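Local coordinates for tRNA threonylcarbamoyladenosine biosynthesis protein TsaE (Haemophilus influenzae, PDB 1HTW), which binds ATP and magnesium and is required to form the threonylcarbamoyl group on adenosine 37 of tRNAs that read codons beginning with adenine, at residues K20-L25 / I152-F156; K46-T50 / C110-W114. All coordinates share one frame; numbering follows the deposited sequence.

Contact 1: K20-L25 / I152-F156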
ATOM      1  N   LYS A  20     -10.008   6.083   4.050  1.00 16.12           N
ATOM      2  CA  LYS A  20      -9.506   6.767   5.288  1.00 18.88           C
ATOM      3  C   LYS A  20      -8.000   6.643   5.404  1.00 18.87           C
ATOM      4  O   LYS A  20      -7.348   7.682   5.686  1.00 19.19           O
ATOM      5  CB  LYS A  20     -10.192   6.179   6.524  1.00 19.31           C
ATOM      6  CG  LYS A  20      -9.698   6.763   7.846  1.00 29.01           C
ATOM      7  CD  LYS A  20     -10.373   6.141   9.056  1.00 26.73           C
ATOM      8  CE  LYS A  20     -10.316   7.103  10.263  1.00 30.28           C
ATOM      9  NZ  LYS A  20      -9.344   6.592  11.268  1.00 52.15           N
ATOM     10  N   PHE A  21      -7.399   5.495   5.153  1.00 13.37           N
ATOM     11  CA  PHE A  21      -5.969   5.299   5.240  1.00 13.34           C
ATOM     12  C   PHE A  21      -5.225   6.165   4.215  1.00 16.17           C
ATOM     13  O   PHE A  21      -4.228   6.834   4.463  1.00 18.07           O
ATOM     14  CB  PHE A  21      -5.670   3.811   5.003  1.00 15.48           C
ATOM     15  CG  PHE A  21      -4.281   3.306   5.092  1.00 17.48           C
ATOM     16  CD1 PHE A  21      -3.367   3.814   5.993  1.00 15.84           C
ATOM     17  CD2 PHE A  21      -3.853   2.209   4.330  1.00 18.46           C
ATOM     18  CE1 PHE A  21      -2.066   3.315   6.042  1.00 18.63           C
ATOM     19  CE2 PHE A  21      -2.597   1.678   4.399  1.00 25.77           C
ATOM     20  CZ  PHE A  21      -1.647   2.276   5.267  1.00 21.90           C
ATOM     21  N   ALA A  22      -5.728   6.196   2.967  1.00 13.16           N
ATOM     22  CA  ALA A  22      -5.048   6.978   1.915  1.00 17.34           C
ATOM     23  C   ALA A  22      -5.170   8.490   2.229  1.00 15.34           C
ATOM     24  O   ALA A  22      -4.153   9.184   2.045  1.00 17.14           O
ATOM     25  CB  ALA A  22      -5.716   6.718   0.566  1.00 15.99           C
ATOM     26  N   GLU A  23      -6.284   8.920   2.771  1.00 14.94           N
ATOM     27  CA  GLU A  23      -6.473  10.320   3.157  1.00 19.97           C
ATOM     28  C   GLU A  23      -5.462  10.700   4.231  1.00 22.91           C
ATOM     29  O   GLU A  23      -4.831  11.781   4.122  1.00 20.00           O
ATOM     30  CB  GLU A  23      -7.875  10.647   3.529  1.00 17.13           C
ATOM     31  CG  GLU A  23      -8.905  10.605   2.394  1.00 20.02           C
ATOM     32  CD  GLU A  23      -8.820  11.835   1.505  1.00 56.46           C
ATOM     33  OE1 GLU A  23      -7.805  12.561   1.581  1.00 71.30           O
ATOM     34  OE2 GLU A  23      -9.771  12.087   0.728  1.00 63.31           O
ATOM     35  N   ILE A  24      -5.212   9.783   5.177  1.00 17.50           N
ATOM     36  CA  ILE A  24      -4.196  10.069   6.194  1.00 19.23           C
ATOM     37  C   ILE A  24      -2.842  10.206   5.560  1.00 25.42           C
ATOM     38  O   ILE A  24      -2.097  11.170   5.835  1.00 20.40           O
ATOM     39  CB  ILE A  24      -4.178   8.974   7.292  1.00 12.49           C
ATOM     40  CG1 ILE A  24      -5.398   9.137   8.185  1.00 16.70           C
ATOM     41  CG2 ILE A  24      -2.869   8.927   8.025  1.00 22.63           C
ATOM     42  CD1 ILE A  24      -5.533   7.955   9.143  1.00 20.60           C
ATOM     43  N   LEU A  25      -2.456   9.317   4.642  1.00 16.31           N
ATOM     44  CA  LEU A  25      -1.158   9.413   3.965  1.00 17.51           C
ATOM     45  C   LEU A  25      -1.038  10.710   3.164  1.00 19.01           C
ATOM     46  O   LEU A  25       0.080  11.284   3.189  1.00 19.66           O
ATOM     47  CB  LEU A  25      -0.935   8.216   3.041  1.00 17.12           C
ATOM     48  CG  LEU A  25      -1.026   6.836   3.646  1.00 18.21           C
ATOM     49  CD1 LEU A  25      -0.550   5.809   2.585  1.00 17.40           C
ATOM     50  CD2 LEU A  25      -0.100   6.734   4.860  1.00 19.95           C
ATOM     51  N   ILE A 152       1.514   7.635  11.274  1.00 22.68           N
ATOM     52  CA  ILE A 152       0.359   7.181  10.498  1.00 18.98           C
ATOM     53  C   ILE A 152      -0.667   6.485  11.391  1.00 17.06           C
ATOM     54  O   ILE A 152      -1.847   6.772  11.314  1.00 20.58           O
ATOM     55  CB  ILE A 152       0.771   6.234   9.365  1.00 17.06           C
ATOM     56  CG1 ILE A 152       1.548   6.984   8.271  1.00 24.73           C
ATOM     57  CG2 ILE A 152      -0.491   5.605   8.746  1.00 19.31           C
ATOM     58  CD1 ILE A 152       2.383   6.105   7.400  1.00 19.01           C
ATOM     59  N   ILE A 153      -0.160   5.589  12.254  1.00 19.26           N
ATOM     60  CA  ILE A 153      -1.067   4.865  13.135  1.00 19.89           C
ATOM     61  C   ILE A 153      -1.743   5.790  14.144  1.00 22.13           C
ATOM     62  O   ILE A 153      -2.948   5.661  14.391  1.00 26.71           O
ATOM     63  CB  ILE A 153      -0.295   3.711  13.834  1.00 31.90           C
ATOM     64  CG1 ILE A 153      -0.209   2.569  12.801  1.00 28.00           C
ATOM     65  CG2 ILE A 153      -1.087   3.255  15.068  1.00 30.56           C
ATOM     66  CD1 ILE A 153       0.627   1.388  13.219  1.00 35.13           C
ATOM     67  N   SER A 154      -1.020   6.786  14.628  1.00 23.22           N
ATOM     68  CA  SER A 154      -1.582   7.720  15.597  1.00 27.45           C
ATOM     69  C   SER A 154      -2.696   8.534  14.952  1.00 37.26           C
ATOM     70  O   SER A 154      -3.624   8.960  15.633  1.00 35.51           O
ATOM     71  CB  SER A 154      -0.512   8.647  16.185  1.00 29.84           C
ATOM     72  OG  SER A 154      -0.049   9.523  15.171  1.00 47.28           O
ATOM     73  N   ALA A 155      -2.593   8.713  13.633  1.00 29.31           N
ATOM     74  CA  ALA A 155      -3.623   9.501  12.940  1.00 35.59           C
ATOM     75  C   ALA A 155      -4.965   8.828  12.911  1.00 39.24           C
ATOM     76  O   ALA A 155      -6.015   9.482  12.723  1.00 37.28           O
ATOM     77  CB  ALA A 155      -3.121   9.857  11.542  1.00 34.98           C
ATOM     78  N   PHE A 156      -5.028   7.511  13.113  1.00 35.94           N
ATOM     79  CA  PHE A 156      -6.269   6.779  13.072  1.00 47.97           C
ATOM     80  C   PHE A 156      -7.183   7.038  14.257  1.00 61.51           C
ATOM     81  O   PHE A 156      -8.376   6.707  14.197  1.00 63.38           O
ATOM     82  CB  PHE A 156      -5.999   5.274  12.933  1.00 42.59           C
ATOM     83  CG  PHE A 156      -5.793   4.896  11.489  1.00 28.07           C
ATOM     84  CD1 PHE A 156      -6.888   4.607  10.693  1.00 33.11           C
ATOM     85  CD2 PHE A 156      -4.532   4.852  10.939  1.00 30.51           C
ATOM     86  CE1 PHE A 156      -6.716   4.193   9.397  1.00 25.25           C
ATOM     87  CE2 PHE A 156      -4.345   4.391   9.637  1.00 33.51           C
ATOM     88  CZ  PHE A 156      -5.451   4.135   8.852  1.00 27.16           C
TER

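Contact 2: K46-T50 / C110-W114. With NA (sodium ion), chain F; MG (magnesium ion), chain D; ADP (adenosine-5'-diphosphate), chain H.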
ATOM      1  N   LYS A  46      -5.689  -7.558  -0.817  1.00 15.86           N
ATOM      2  CA  LYS A  46      -4.592  -6.527  -0.910  1.00 18.08           C
ATOM      3  C   LYS A  46      -4.921  -5.573  -2.054  1.00 19.44           C
ATOM      4  O   LYS A  46      -4.951  -4.339  -1.884  1.00 16.33           O
ATOM      5  CB  LYS A  46      -3.223  -7.146  -1.108  1.00 17.19           C
ATOM      6  CG  LYS A  46      -2.721  -8.146  -0.079  1.00 15.82           C
ATOM      7  CD  LYS A  46      -1.417  -8.828  -0.416  1.00 17.31           C
ATOM      8  CE  LYS A  46      -1.477  -9.790  -1.587  1.00 26.71           C
ATOM      9  NZ  LYS A  46      -2.427 -10.960  -1.337  1.00 19.87           N
ATOM     10  N   THR A  47      -5.263  -6.135  -3.216  1.00 15.37           N
ATOM     11  CA  THR A  47      -5.703  -5.304  -4.360  1.00 18.81           C
ATOM     12  C   THR A  47      -6.969  -4.614  -4.165  1.00 17.92           C
ATOM     13  O   THR A  47      -7.180  -3.424  -4.599  1.00 16.08           O
ATOM     14  CB  THR A  47      -5.594  -6.189  -5.630  1.00 15.23           C
ATOM     15  OG1 THR A  47      -4.281  -6.588  -5.822  1.00 17.37           O
ATOM     16  CG2 THR A  47      -6.109  -5.362  -6.827  1.00 24.55           C
ATOM     17  N   THR A  48      -8.001  -5.146  -3.440  1.00 15.86           N
ATOM     18  CA  THR A  48      -9.225  -4.438  -3.153  1.00 13.25           C
ATOM     19  C   THR A  48      -9.000  -3.230  -2.180  1.00 13.81           C
ATOM     20  O   THR A  48      -9.602  -2.206  -2.400  1.00 16.51           O
ATOM     21  CB  THR A  48     -10.257  -5.346  -2.456  1.00 15.62           C
ATOM     22  OG1 THR A  48     -10.557  -6.339  -3.530  1.00 20.45           O
ATOM     23  CG2 THR A  48     -11.506  -4.639  -2.090  1.00 18.27           C
ATOM     24  N   LEU A  49      -8.080  -3.473  -1.257  1.00 14.58           N
ATOM     25  CA  LEU A  49      -7.754  -2.321  -0.346  1.00 13.40           C
ATOM     26  C   LEU A  49      -7.016  -1.218  -1.181  1.00 11.56           C
ATOM     27  O   LEU A  49      -7.470  -0.092  -0.966  1.00 14.22           O
ATOM     28  CB  LEU A  49      -6.734  -2.825   0.707  1.00 15.83           C
ATOM     29  CG  LEU A  49      -6.156  -1.706   1.596  1.00 14.55           C
ATOM     30  CD1 LEU A  49      -7.239  -0.851   2.214  1.00 20.00           C
ATOM     31  CD2 LEU A  49      -5.248  -2.302   2.687  1.00 19.54           C
ATOM     32  N   THR A  50      -6.142  -1.642  -2.000  1.00 15.74           N
ATOM     33  CA  THR A  50      -5.455  -0.648  -2.905  1.00 17.56           C
ATOM     34  C   THR A  50      -6.494   0.096  -3.726  1.00 18.63           C
ATOM     35  O   THR A  50      -6.417   1.320  -3.905  1.00 14.42           O
ATOM     36  CB  THR A  50      -4.543  -1.411  -3.839  1.00 15.57           C
ATOM     37  OG1 THR A  50      -3.474  -2.002  -3.063  1.00 19.29           O
ATOM     38  CG2 THR A  50      -3.844  -0.423  -4.831  1.00 17.78           C
ATOM     39  N   CYS A 110       3.939   4.434  -2.135  1.00 15.84           N
ATOM     40  CA  CYS A 110       4.153   3.190  -2.883  1.00 18.68           C
ATOM     41  C   CYS A 110       3.356   2.092  -2.087  1.00 17.09           C
ATOM     42  O   CYS A 110       3.586   1.965  -0.883  1.00 19.44           O
ATOM     43  CB  CYS A 110       5.598   2.796  -2.928  1.00 19.50           C
ATOM     44  SG  CYS A 110       6.622   3.946  -3.979  1.00 22.93           S
ATOM     45  N   LEU A 111       2.578   1.354  -2.849  1.00 17.62           N
ATOM     46  CA  LEU A 111       1.748   0.289  -2.160  1.00 14.56           C
ATOM     47  C   LEU A 111       2.184  -1.031  -2.803  1.00 17.39           C
ATOM     48  O   LEU A 111       2.080  -1.136  -4.038  1.00 19.18           O
ATOM     49  CB  LEU A 111       0.290   0.585  -2.514  1.00 14.73           C
ATOM     50  CG  LEU A 111      -0.207   2.031  -2.234  1.00 18.52           C
ATOM     51  CD1 LEU A 111      -1.634   2.229  -2.768  1.00 21.51           C
ATOM     52  CD2 LEU A 111      -0.254   2.280  -0.688  1.00 18.85           C
ATOM     53  N   ILE A 112       2.739  -1.906  -1.995  1.00 18.05           N
ATOM     54  CA  ILE A 112       3.495  -3.024  -2.498  1.00 17.22           C
ATOM     55  C   ILE A 112       2.915  -4.376  -2.071  1.00 22.47           C
ATOM     56  O   ILE A 112       2.863  -4.662  -0.886  1.00 19.20           O
ATOM     57  CB  ILE A 112       4.938  -2.908  -2.023  1.00 15.61           C
ATOM     58  CG1 ILE A 112       5.492  -1.531  -2.584  1.00 20.78           C
ATOM     59  CG2 ILE A 112       5.824  -4.040  -2.502  1.00 21.33           C
ATOM     60  CD1 ILE A 112       6.948  -1.342  -2.259  1.00 38.81           C
ATOM     61  N   GLU A 113       2.557  -5.168  -3.067  1.00 19.76           N
ATOM     62  CA  GLU A 113       2.136  -6.567  -2.828  1.00 18.70           C
ATOM     63  C   GLU A 113       3.305  -7.459  -3.130  1.00 19.92           C
ATOM     64  O   GLU A 113       4.170  -7.163  -3.966  1.00 20.55           O
ATOM     65  CB  GLU A 113       0.932  -6.933  -3.711  1.00 14.44           C
ATOM     66  CG  GLU A 113      -0.326  -6.159  -3.369  1.00 19.11           C
ATOM     67  CD  GLU A 113      -1.540  -6.466  -4.172  1.00 26.70           C
ATOM     68  OE1 GLU A 113      -1.889  -7.685  -4.290  1.00 19.71           O
ATOM     69  OE2 GLU A 113      -2.237  -5.536  -4.611  1.00 23.93           O
ATOM     70  N   TRP A 114       3.516  -8.512  -2.300  1.00 18.88           N
ATOM     71  CA  TRP A 114       4.660  -9.381  -2.440  1.00 21.45           C
ATOM     72  C   TRP A 114       5.988  -8.687  -2.264  1.00 23.30           C
ATOM     73  O   TRP A 114       6.994  -8.924  -2.947  1.00 21.13           O
ATOM     74  CB  TRP A 114       4.621 -10.084  -3.819  1.00 31.92           C
ATOM     75  CG  TRP A 114       3.661 -11.228  -3.839  1.00 31.46           C
ATOM     76  CD1 TRP A 114       2.373 -11.231  -4.304  1.00 32.56           C
ATOM     77  CD2 TRP A 114       3.919 -12.563  -3.379  1.00 38.48           C
ATOM     78  NE1 TRP A 114       1.822 -12.471  -4.146  1.00 41.37           N
ATOM     79  CE2 TRP A 114       2.752 -13.305  -3.589  1.00 35.15           C
ATOM     80  CE3 TRP A 114       5.029 -13.179  -2.794  1.00 38.92           C
ATOM     81  CZ2 TRP A 114       2.647 -14.656  -3.242  1.00 50.60           C
ATOM     82  CZ3 TRP A 114       4.928 -14.530  -2.461  1.00 46.88           C
ATOM     83  CH2 TRP A 114       3.743 -15.244  -2.684  1.00 52.07           C
TER
HETATM   84 NA    NA F 563       3.923  -6.848   0.518  1.00 28.13          NA
HETATM   85 MG    MG D 561      -3.552  -8.509  -5.421  1.00 22.59          MG
HETATM   86  PB  ADP H 560      -5.360 -10.083  -3.118  1.00 19.45           P
HETATM   87  O1B ADP H 560      -4.771  -8.894  -3.887  1.00 18.98           O
HETATM   88  O2B ADP H 560      -4.906 -10.142  -1.721  1.00 20.16           O
HETATM   89  O3B ADP H 560      -4.980 -11.394  -3.932  1.00 26.45           O
HETATM   90  PA  ADP H 560      -7.942  -9.275  -4.158  1.00 20.91           P
HETATM   91  O1A ADP H 560      -7.582  -9.369  -5.605  1.00 25.00           O
HETATM   92  O2A ADP H 560      -8.260  -7.918  -3.663  1.00 19.97           O
HETATM   93  O3A ADP H 560      -6.889 -10.017  -3.240  1.00 15.72           O
HETATM   94  O5' ADP H 560      -9.245 -10.190  -3.961  1.00 24.82           O
HETATM   95  C5' ADP H 560     -10.149 -10.082  -2.893  1.00 15.63           C
HETATM   96  C4' ADP H 560     -11.442 -10.836  -3.304  1.00 24.85           C
HETATM   97  O4' ADP H 560     -12.244 -11.043  -2.143  1.00 24.46           O
HETATM   98  C3' ADP H 560     -12.277 -10.078  -4.312  1.00 27.78           C
HETATM   99  O3' ADP H 560     -12.830 -10.994  -5.309  1.00 31.52           O
HETATM  100  C2' ADP H 560     -13.292  -9.410  -3.406  1.00 24.74           C
HETATM  101  O2' ADP H 560     -14.481  -9.000  -4.052  1.00 31.93           O
HETATM  102  C1' ADP H 560     -13.480 -10.446  -2.276  1.00 21.52           C
HETATM  103  N9  ADP H 560     -13.873  -9.857  -1.020  1.00 33.39           N
HETATM  104  C8  ADP H 560     -14.919 -10.247  -0.233  1.00 33.51           C
HETATM  105  N7  ADP H 560     -15.055  -9.659   0.906  1.00 32.82           N
HETATM  106  C5  ADP H 560     -14.047  -8.801   0.901  1.00 28.71           C
HETATM  107  C6  ADP H 560     -13.684  -7.954   1.921  1.00 23.30           C
HETATM  108  N6  ADP H 560     -14.287  -7.857   3.097  1.00 19.99           N
HETATM  109  N1  ADP H 560     -12.526  -7.268   1.702  1.00 20.27           N
HETATM  110  C2  ADP H 560     -11.848  -7.422   0.553  1.00 19.75           C
HETATM  111  N3  ADP H 560     -12.095  -8.257  -0.479  1.00 23.88           N
HETATM  112  C4  ADP H 560     -13.265  -8.890  -0.218  1.00 25.84           C
HETATM  113  O   HOH W   1      -1.003 -12.821  -3.007  1.00 37.65           O
HETATM  114  O   HOH W   2      -2.788 -10.474  -5.131  1.00 23.47           O
HETATM  115  O   HOH W   3      -5.050  -9.292  -6.816  1.00 24.39           O
HETATM  116  O   HOH W   4      -2.245  -8.340  -7.275  1.00 27.95           O

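Contact 1: K20-L25 / I152-F156
Segments 20-25, of helix 11-28, and 152-156, at the end of helix 147-155, have their nearest CA atoms at Ile24 and Ala155, 6.8 Å apart. This is helix-helix packing on one side of the mixed sheet of a P-loop NTPase fold. Ile24 and Phe156 carry much of it. CD1 of Ile24 sits over the centre of the Phe156 ring in a CH-pi contact, 3.6 Å from the centroid and only 5° off the ring normal. The other branch of Ile24, CG2, meets CB of Ala155 at 3.6 Å. With CG1 beside the backbone N (chi1 -74°), the two branches divide between ring and methyl. Phe21 comes to the edge of the Phe156 ring, its CD1 3.6 Å from Phe156 CZ. The two ring planes are inclined at 37°, so the pair is neither stacked nor T-shaped. CG2 of Ile152 lies at the edge of the Phe21 ring. Deeper in, Leu25 CD2 packs on Ile152 CD1 at 3.6 Å. Phe21 and Ile152 also touch Ile127 of strand 127-134, which places this apolar layer on the sheet. Phe17, one turn earlier in helix 11-28, adds a ring nearly parallel to Phe156. Lys20 is exposed; its chain bends at the last torsion, and NZ gives a weak hydrogen bond of 3.1 Å to Phe156 O.

Contact 2: K46-T50 / C110-W114
Glu113 reaches across to Thr47 with CG beside its backbone N (chi1 -66°) and the chain extended beyond CG. Thr47 turns OG1 beside its own backbone N (chi1 -61°), and the two side chains cross at about a right angle. Thr47 OG1 donates a hydrogen bond of 2.6 Å to Glu113 OE2, which accepts on its syn lone pair. The carboxylate thus divides its work: OE1 binds the magnesium ion at 2.2 Å, while OE2 takes the threonine hydroxyl and a second hydrogen bond from His83. Thr47 OG1, ADP O1B and three waters complete the six ligands of the metal. Helix 46-56 starts at the P-loop (Walker A), and strand 109-113 belongs to the central sheet; within the contact, helix segment 46-50 and strand segment 110-113 run nearly antiparallel, at 165°. The Lys46 chain bends at chi3 and chi4 to wrap ADP O2B, and NZ bonds that oxygen at 2.6 Å. The Lys46 backbone N grips the same oxygen. Glu113 OE1 lies 3.5 Å from Lys46 CE, where the two chains cross at a slant. Water 1 accepts from Lys46 NZ and, weakly, from Trp114 NE1. Thr48 holds ADP O2A with both its N and its OG1. Further along the helix, Thr50 OG1 donates to Lys46 O from above the carbonyl plane. Its CG2 packs on Leu111 CD1 at 4.0 Å. On the strand, Ile112 O is a ligand of the sodium ion at 2.8 Å, with Leu38, Asn39 and Ser115.

In the fold
Contact 2 holds part of the nucleotide pocket and both protein ligands of the magnesium ion, and contact 1 is packing away from it. Their centres are 16 Å apart and their nearest atoms about 5 Å, without touching. In sequence, both segments of contact 2 lie between those of contact 1. Helix 46-56 connects the two regions: it starts at the phosphates, and its Met53 touches Phe21, Ala22 and Leu25 of contact 1. Val36 of strand 34-39 is also shared, meeting Phe21 and Leu25 on one hand and Leu111 on the other. The Phe21 side chain remains about 10 Å from that of Lys46 and about 13 Å from ADP. Near its start, helix 11-28 bonds ADP through Glu11.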